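PDB 4R3U: 2-hydroxyisobutyryl-CoA mutase large subunit from Aquincola tertiaricarbonis, which forms, with its small cobalamin-binding partner subunit, the mutase that interconverts 2-hydroxyisobutyryl-CoA and (S)-3-hydroxybutyryl-CoA. Local coordinates for residues K214-Q219 against S253-I257; A260-Q266 against Q458-A463. All coordinates share one frame; numbering follows the deposited sequence.

In the fold
Both contacts lie along one run of chain that leaves the barrel strand 252-253, passes through helix 255-259 and turns into helix 264-283. Interaction 1 packs the run's start on helix 213-219, beside the acyl end of the substrate. Interaction 2, centred about 11 Å from the centre of interaction 1, packs the following turn on helix 454-472. The two meet: I257 O probably accepts a hydrogen bond from S262 N at 3.1 Å, and A218 CB packs on A260 CB at 3.7 Å. Cobalamin touches both: A218 O is hydrogen-bonded to it, and the A260 side chain comes within about 4 Å (nearest atoms). Interaction 1 also reaches the substrate, with H256, Q219 and Y255 in its pocket.

Interaction 1. Residues K214-Q219 against S253-I257; sequences KEYMAQ and SGYHI. With 3HC (3-hydroxybutanoyl-coenzyme A), chain E.
K214 and Q219 of helix 213-219 both meet the imidazole of H256 from one side of its plane, and here the packing is tight; Y255 CD2 lies against the other face, toward the rim. K214 passes its aliphatic chain along the ND1 and CE1 side of the ring, with CE 3.3 Å from H256 ND1. Q219 reaches the CD2 side: its CG is anti to the backbone N (chi1 -176°) and the chain then runs extended, which brings OE1 to 3.2 Å from H256 CD2 with the amide and ring planes 51° apart. Between them in the helix, the small A218 lets the backbones close up, its CB 3.4 Å from H256 O. The other end is looser, though still buried: M217 SD meets I257 CD1 at 4.1 Å, with N274, F270 and T271 packed around it. E215 holds the polar ends. Its OE2 takes Q219 NE2 on the syn lone pair at 2.8 Å, almost straight at 174°, and forms a salt bridge with K214 NZ from the anti side; K214 NZ also binds N180 OD1 and D211 O. Thus fixed, the Q219 amide turns OE1 toward the substrate, 3.4 Å from 3HC C4. H256 NE2 donates to the thioester carbonyl O1 of 3HC at 2.9 Å, near the ring plane, and likewise to O1 of 2-hydroxyisobutyryl-CoA. Such a bond would probably orient and polarise the thioester carbonyl.

Interaction 2. Residues A260-Q266 against Q458-A463; sequences AGSSPLQ and QIADFA
F462 lays one ring face on S263, the N-cap residue of helix 264-283, whose capping box with Q266 is thereby packed against helix 454-472. The contact is a CH-pi interaction: S263 CB stands 3.7 Å from the centroid of the F462 ring, only 9° off the ring normal. At the ring edge, near its plane, lies the carbonyl of G261, with G261 O 3.4 Å from F462 CD2. The ring gets there because CG is anti to the backbone N (chi1 -154°), swung toward the capped turn. With an alanine in place of F462, S263 CB would probably lose its aromatic cover and a gap would open beside the capping box. The box itself is reciprocal: Q266 N donates to S263 OG at 3.0 Å, and S263 N to Q266 OE1 at 2.9 Å, from above the amide plane. That same OE1 rests 3.8 Å from F462 CB. Further back, G261 ends helix 255-259 in a Schellman motif, turning the chain toward the N-cap, while R31 of the small subunit packs on A463. With no side chain on G261, this turn comes close to helix 454-472, G261 CA lying 3.7 Å from A463 CB.

Interaction 1. Residues K214-Q219 against S253-I257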
# COMPACT_ATOMS: atom_id res chain seq x y z
N LYS A 214 26.72 -7.84 14.36
CA LYS A 214 25.81 -6.74 14.12
C LYS A 214 25.41 -6.04 15.41
O LYS A 214 24.91 -4.93 15.36
CB LYS A 214 24.59 -7.21 13.29
CG LYS A 214 23.64 -8.17 13.98
CD LYS A 214 22.46 -7.49 14.64
CE LYS A 214 21.43 -8.52 15.02
NZ LYS A 214 21.82 -9.35 16.21
N GLU A 215 25.61 -6.71 16.57
CA GLU A 215 25.34 -6.16 17.90
C GLU A 215 26.39 -5.11 18.24
O GLU A 215 26.05 -4.03 18.70
CB GLU A 215 25.31 -7.28 18.96
CG GLU A 215 24.08 -8.19 18.86
CD GLU A 215 22.75 -7.48 18.97
OE1 GLU A 215 22.69 -6.46 19.69
OE2 GLU A 215 21.80 -7.86 18.26
N TYR A 216 27.68 -5.41 17.93
CA TYR A 216 28.77 -4.45 18.14
C TYR A 216 28.63 -3.26 17.18
O TYR A 216 28.86 -2.12 17.56
CB TYR A 216 30.15 -5.13 17.98
CG TYR A 216 30.40 -6.22 18.99
CD1 TYR A 216 30.57 -5.93 20.34
CD2 TYR A 216 30.48 -7.56 18.60
CE1 TYR A 216 30.77 -6.94 21.28
CE2 TYR A 216 30.70 -8.57 19.53
CZ TYR A 216 30.83 -8.26 20.87
OH TYR A 216 31.03 -9.27 21.79
N MET A 217 28.22 -3.57 15.95
CA MET A 217 28.02 -2.64 14.85
C MET A 217 26.77 -1.76 15.08
O MET A 217 26.82 -0.54 14.86
CB MET A 217 27.78 -3.46 13.57
CG MET A 217 29.00 -3.94 12.87
SD MET A 217 28.50 -4.44 11.19
CE MET A 217 29.97 -5.28 10.69
N ALA A 218 25.63 -2.38 15.45
CA ALA A 218 24.35 -1.67 15.51
C ALA A 218 23.37 -1.93 16.65
O ALA A 218 22.84 -0.96 17.13
CB ALA A 218 23.62 -1.82 14.17
N GLN A 219 23.01 -3.18 16.98
CA GLN A 219 21.95 -3.38 17.97
C GLN A 219 22.32 -3.16 19.45
O GLN A 219 21.45 -2.84 20.28
CB GLN A 219 21.10 -4.62 17.68
CG GLN A 219 19.94 -4.77 18.67
CD GLN A 219 18.86 -5.67 18.20
OE1 GLN A 219 17.72 -5.24 18.11
NE2 GLN A 219 19.19 -6.93 17.89
N SER A 253 22.09 -10.40 10.17
CA SER A 253 21.18 -9.26 10.04
C SER A 253 21.67 -7.92 9.51
O SER A 253 22.70 -7.41 9.91
CB SER A 253 20.39 -9.06 11.34
OG SER A 253 20.06 -10.27 11.99
N GLY A 254 20.85 -7.34 8.66
CA GLY A 254 21.08 -6.01 8.10
C GLY A 254 20.07 -5.00 8.63
O GLY A 254 20.38 -3.81 8.71
N TYR A 255 18.88 -5.51 9.05
CA TYR A 255 17.81 -4.71 9.60
C TYR A 255 18.27 -3.62 10.60
O TYR A 255 17.96 -2.43 10.44
CB TYR A 255 16.72 -5.61 10.24
CG TYR A 255 15.52 -4.82 10.75
CD1 TYR A 255 14.49 -4.44 9.89
CD2 TYR A 255 15.46 -4.38 12.07
CE1 TYR A 255 13.44 -3.63 10.33
CE2 TYR A 255 14.41 -3.58 12.53
CZ TYR A 255 13.40 -3.20 11.65
OH TYR A 255 12.35 -2.42 12.09
N HIS A 256 19.01 -4.05 11.63
CA HIS A 256 19.50 -3.22 12.72
C HIS A 256 20.52 -2.22 12.25
O HIS A 256 20.57 -1.12 12.81
CB HIS A 256 20.04 -4.10 13.85
CG HIS A 256 19.19 -5.30 14.11
ND1 HIS A 256 19.37 -6.49 13.39
CD2 HIS A 256 18.16 -5.46 14.97
CE1 HIS A 256 18.45 -7.32 13.86
NE2 HIS A 256 17.71 -6.75 14.81
N ILE A 257 21.35 -2.60 11.24
CA ILE A 257 22.36 -1.73 10.64
C ILE A 257 21.59 -0.58 9.96
O ILE A 257 21.90 0.59 10.20
CB ILE A 257 23.33 -2.51 9.67
CG1 ILE A 257 24.24 -3.50 10.47
CG2 ILE A 257 24.18 -1.57 8.79
CD1 ILE A 257 24.73 -4.72 9.67
N1A 3HC E . 8.39 -24.95 -2.47
C2A 3HC E . 8.72 -26.15 -1.66
N3A 3HC E . 9.10 -25.80 -0.29
C4A 3HC E . 9.13 -24.52 0.14
C5A 3HC E . 8.82 -23.48 -0.68
C6A 3HC E . 8.48 -23.71 -1.97
N6A 3HC E . 8.19 -22.65 -2.73
N7A 3HC E . 8.93 -22.36 0.04
C8A 3HC E . 9.29 -22.69 1.27
N9A 3HC E . 9.45 -24.01 1.33
C1B 3HC E . 9.84 -24.87 2.49
C2B 3HC E . 11.26 -24.60 2.95
O2B 3HC E . 12.21 -25.38 2.22
C3B 3HC E . 11.19 -25.01 4.42
O3B 3HC E . 11.31 -26.45 4.56
P3B 3HC E . 12.25 -27.15 5.67
O7A 3HC E . 11.67 -26.66 6.95
O8A 3HC E . 12.01 -28.59 5.40
O9A 3HC E . 13.59 -26.64 5.33
C4B 3HC E . 9.77 -24.61 4.83
O4B 3HC E . 8.98 -24.57 3.61
C5B 3HC E . 9.77 -23.26 5.57
O5B 3HC E . 10.02 -22.18 4.64
P1A 3HC E . 11.31 -21.20 4.71
O1A 3HC E . 12.46 -21.86 5.39
O2A 3HC E . 11.53 -20.62 3.38
O3A 3HC E . 10.62 -20.03 5.64
P2A 3HC E . 10.76 -19.84 7.25
O4A 3HC E . 9.92 -18.69 7.63
O5A 3HC E . 10.58 -21.12 7.97
O6A 3HC E . 12.29 -19.44 7.36
CBP 3HC E . 14.23 -18.01 7.58
CCP 3HC E . 12.85 -18.20 6.91
CDP 3HC E . 15.15 -19.09 7.00
CEP 3HC E . 14.80 -16.64 7.19
CAP 3HC E . 14.13 -18.17 9.14
OAP 3HC E . 15.41 -18.14 9.82
C9P 3HC E . 13.06 -17.31 9.86
O9P 3HC E . 11.90 -17.71 9.99
N8P 3HC E . 13.49 -16.17 10.42
C7P 3HC E . 12.59 -15.31 11.19
C6P 3HC E . 13.38 -14.23 11.92
C5P 3HC E . 12.47 -13.24 12.65
O5P 3HC E . 11.24 -13.27 12.56
N4P 3HC E . 13.15 -12.36 13.39
C3P 3HC E . 12.50 -11.31 14.16
C2P 3HC E . 13.49 -10.20 14.36
S1P 3HC E . 12.75 -8.78 15.23
C1 3HC E . 14.23 -7.76 15.29
O1 3HC E . 15.35 -8.20 15.55
C2 3HC E . 14.05 -6.28 14.91
C3 3HC E . 13.44 -5.45 16.05
O3 3HC E . 12.19 -6.01 16.42
C4 3HC E . 14.38 -5.39 17.27

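Interaction 2. Residues A260-Q266 against Q458-A463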
# COMPACT_ATOMS: atom_id res chain seq x y z
N ALA A 260 19.78 1.59 12.62
CA ALA A 260 20.78 2.37 13.36
C ALA A 260 21.16 3.65 12.56
O ALA A 260 21.90 4.49 13.06
CB ALA A 260 22.02 1.52 13.62
N GLY A 261 20.71 3.73 11.30
CA GLY A 261 20.89 4.86 10.39
C GLY A 261 21.67 4.63 9.12
O GLY A 261 22.14 5.60 8.52
N SER A 262 21.88 3.36 8.73
CA SER A 262 22.69 3.05 7.54
C SER A 262 21.94 3.25 6.24
O SER A 262 20.71 3.38 6.21
CB SER A 262 23.24 1.63 7.61
OG SER A 262 22.42 0.68 6.92
N SER A 263 22.69 3.23 5.16
CA SER A 263 22.14 3.27 3.83
C SER A 263 21.83 1.81 3.46
O SER A 263 22.43 0.89 4.05
CB SER A 263 23.20 3.83 2.87
OG SER A 263 24.31 2.94 2.87
N PRO A 264 20.97 1.55 2.44
CA PRO A 264 20.77 0.17 1.97
C PRO A 264 22.09 -0.53 1.52
O PRO A 264 22.22 -1.73 1.68
CB PRO A 264 19.80 0.35 0.81
CG PRO A 264 19.06 1.60 1.14
CD PRO A 264 20.12 2.49 1.67
N LEU A 265 23.07 0.23 1.01
CA LEU A 265 24.37 -0.30 0.60
C LEU A 265 25.19 -0.73 1.82
O LEU A 265 25.82 -1.79 1.77
CB LEU A 265 25.17 0.72 -0.25
CG LEU A 265 26.56 0.25 -0.75
CD1 LEU A 265 26.46 -1.02 -1.61
CD2 LEU A 265 27.28 1.36 -1.47
N GLN A 266 25.19 0.07 2.89
CA GLN A 266 25.89 -0.28 4.14
C GLN A 266 25.22 -1.50 4.77
O GLN A 266 25.90 -2.43 5.19
CB GLN A 266 25.92 0.91 5.10
CG GLN A 266 26.87 2.03 4.67
CD GLN A 266 26.49 3.38 5.24
OE1 GLN A 266 25.49 3.54 5.94
NE2 GLN A 266 27.23 4.39 4.90
N GLN A 458 30.47 4.99 9.82
CA GLN A 458 29.82 5.13 8.53
C GLN A 458 28.31 5.20 8.68
O GLN A 458 27.68 6.06 8.06
CB GLN A 458 30.23 4.01 7.60
CG GLN A 458 31.48 4.32 6.79
CD GLN A 458 31.69 3.19 5.85
OE1 GLN A 458 31.08 3.10 4.76
NE2 GLN A 458 32.44 2.21 6.32
N ILE A 459 27.74 4.33 9.54
CA ILE A 459 26.32 4.28 9.87
C ILE A 459 25.90 5.65 10.46
O ILE A 459 24.93 6.25 9.98
CB ILE A 459 26.01 3.11 10.86
CG1 ILE A 459 26.32 1.74 10.22
CG2 ILE A 459 24.57 3.16 11.31
CD1 ILE A 459 26.41 0.50 11.21
N ALA A 460 26.67 6.14 11.45
CA ALA A 460 26.43 7.42 12.15
C ALA A 460 26.41 8.63 11.22
O ALA A 460 25.66 9.58 11.45
CB ALA A 460 27.43 7.61 13.27
N ASP A 461 27.23 8.60 10.17
CA ASP A 461 27.29 9.66 9.18
C ASP A 461 26.01 9.68 8.36
O ASP A 461 25.48 10.75 8.10
CB ASP A 461 28.51 9.48 8.25
CG ASP A 461 29.83 9.80 8.90
OD1 ASP A 461 29.82 10.29 10.07
OD2 ASP A 461 30.87 9.59 8.25
N PHE A 462 25.51 8.50 7.96
CA PHE A 462 24.29 8.44 7.17
C PHE A 462 23.09 8.90 8.02
O PHE A 462 22.35 9.79 7.57
CB PHE A 462 24.09 7.06 6.52
CG PHE A 462 23.24 7.13 5.27
CD1 PHE A 462 23.75 7.66 4.08
CD2 PHE A 462 21.94 6.66 5.27
CE1 PHE A 462 22.96 7.74 2.93
CE2 PHE A 462 21.16 6.70 4.10
CZ PHE A 462 21.67 7.24 2.94
N ALA A 463 22.98 8.38 9.27
CA ALA A 463 21.98 8.72 10.28
C ALA A 463 21.91 10.25 10.48
O ALA A 463 20.80 10.79 10.51
CB ALA A 463 22.31 8.03 11.61